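Local coordinates for protein ferredoxin (Trichomonas vaginalis, PDB 1L5P) that carries electrons through its single [2Fe-2S] cluster, linking pyruvate:ferredoxin oxidoreductase to hydrogenase, at residues 65-68 and 73-76. Residues are numbered along the deposited sequence; the frame is centred on the assembly and turned at random.
Sequences EFLE and NARL
Leu67 and Phe66, on helix 61-67, pack against Ala74 and Leu76 of strand 74-76 in an apolar helix-to-strand contact of the [2Fe-2S] ferredoxin fold. The strand borders the mixed sheet beside strand 48-53, and a short loop returns the chain to it from the helix. Leu67 contributes the largest share of the buried surface. With CG beside the backbone N (chi1 -42°) its branch turns to the strand, and chi2 of 157° sets both methyls against the strand backbone: CD1 stands 3.7 Å from Ala74 O, and CD2 is 3.7 Å from Arg75 CA. The forked end of leucine suits this place, since CD2 also meets the Ala74 methyl, CB, at 4.1 Å, and the small alanine probably leaves room for the leucine to approach the main chain. Arg75 points its CB away from residues 65-68, and its guanidinium is held by a salt bridge to Glu63 and a hydrogen bond to Ala57 O. Glu63 also accepts a hydrogen bond from the Leu76 backbone N, tying helix to strand by polar means as well. Buried Leu76, its apolar branch suited to a place between Phe66 and the cluster pocket, touches the cluster and its ligand Cys47; towards the helix, its CD1 meets Phe66 CD2 obliquely at 3.9 Å.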
loop_
_atom_site.group_PDB
_atom_site.type_symbol
_atom_site.label_atom_id
_atom_site.label_comp_id
_atom_site.label_asym_id
_atom_site.label_seq_id
_atom_site.Cartn_x
_atom_site.Cartn_y
_atom_site.Cartn_z
ATOM N N GLU A 65 -14.804 -1.186 -2.141
ATOM C CA GLU A 65 -15.834 -0.299 -1.613
ATOM C C GLU A 65 -15.235 1.055 -1.284
ATOM O O GLU A 65 -15.872 2.088 -1.454
ATOM C CB GLU A 65 -16.439 -0.891 -0.344
ATOM C CG GLU A 65 -17.033 -2.279 -0.516
ATOM C CD GLU A 65 -18.497 -2.324 -0.125
ATOM O OE1 GLU A 65 -19.157 -1.260 -0.212
ATOM O OE2 GLU A 65 -18.980 -3.416 0.264
ATOM N N PHE A 66 -13.997 1.035 -0.808
ATOM C CA PHE A 66 -13.304 2.258 -0.439
ATOM C C PHE A 66 -12.593 2.950 -1.611
ATOM O O PHE A 66 -12.124 4.078 -1.466
ATOM C CB PHE A 66 -12.286 1.959 0.661
ATOM C CG PHE A 66 -12.899 1.648 2.001
ATOM C CD1 PHE A 66 -13.544 2.641 2.739
ATOM C CD2 PHE A 66 -12.793 0.370 2.545
ATOM C CE1 PHE A 66 -14.069 2.366 4.000
ATOM C CE2 PHE A 66 -13.316 0.087 3.808
ATOM C CZ PHE A 66 -13.953 1.084 4.535
ATOM N N LEU A 67 -12.529 2.302 -2.770
ATOM C CA LEU A 67 -11.837 2.893 -3.912
ATOM C C LEU A 67 -12.741 3.432 -5.010
ATOM O O LEU A 67 -12.254 3.937 -6.027
ATOM C CB LEU A 67 -10.868 1.869 -4.507
ATOM C CG LEU A 67 -10.097 1.062 -3.461
ATOM C CD1 LEU A 67 -9.606 -0.261 -4.043
ATOM C CD2 LEU A 67 -8.945 1.915 -2.955
ATOM N N GLU A 68 -14.050 3.336 -4.802
ATOM C CA GLU A 68 -15.028 3.797 -5.783
ATOM C C GLU A 68 -14.848 5.253 -6.183
ATOM O O GLU A 68 -14.934 5.597 -7.369
ATOM C CB GLU A 68 -16.441 3.600 -5.232
ATOM C CG GLU A 68 -16.628 2.294 -4.460
ATOM C CD GLU A 68 -18.091 1.881 -4.348
ATOM O OE1 GLU A 68 -18.963 2.710 -4.697
ATOM O OE2 GLU A 68 -18.363 0.736 -3.914
ATOM N N ASN A 73 -6.098 3.690 -10.055
ATOM C CA ASN A 73 -5.006 2.872 -9.537
ATOM C C ASN A 73 -4.820 2.944 -8.030
ATOM O O ASN A 73 -3.782 2.545 -7.505
ATOM C CB ASN A 73 -3.701 3.255 -10.238
ATOM C CG ASN A 73 -3.512 4.765 -10.360
ATOM O OD1 ASN A 73 -4.438 5.560 -10.131
ATOM N ND2 ASN A 73 -2.299 5.169 -10.730
ATOM N N ALA A 74 -5.836 3.440 -7.338
ATOM C CA ALA A 74 -5.784 3.555 -5.891
ATOM C C ALA A 74 -5.969 2.197 -5.242
ATOM O O ALA A 74 -6.700 1.359 -5.748
ATOM C CB ALA A 74 -6.873 4.503 -5.409
ATOM N N ARG A 75 -5.299 1.986 -4.119
ATOM C CA ARG A 75 -5.407 0.750 -3.369
ATOM C C ARG A 75 -5.252 1.094 -1.883
ATOM O O ARG A 75 -4.743 2.161 -1.537
ATOM C CB ARG A 75 -4.307 -0.229 -3.785
ATOM C CG ARG A 75 -4.381 -0.709 -5.223
ATOM C CD ARG A 75 -5.519 -1.710 -5.431
ATOM N NE ARG A 75 -5.521 -2.754 -4.418
ATOM C CZ ARG A 75 -4.976 -3.952 -4.580
ATOM N NH1 ARG A 75 -4.385 -4.260 -5.725
ATOM N NH2 ARG A 75 -5.018 -4.845 -3.595
ATOM N N LEU A 76 -5.708 0.198 -1.012
ATOM C CA LEU A 76 -5.580 0.387 0.427
ATOM C C LEU A 76 -4.289 -0.322 0.803
ATOM O O LEU A 76 -4.170 -1.529 0.624
ATOM C CB LEU A 76 -6.738 -0.278 1.174
ATOM C CG LEU A 76 -8.137 0.339 1.122
ATOM C CD1 LEU A 76 -9.019 -0.411 2.108
ATOM C CD2 LEU A 76 -8.093 1.824 1.459
#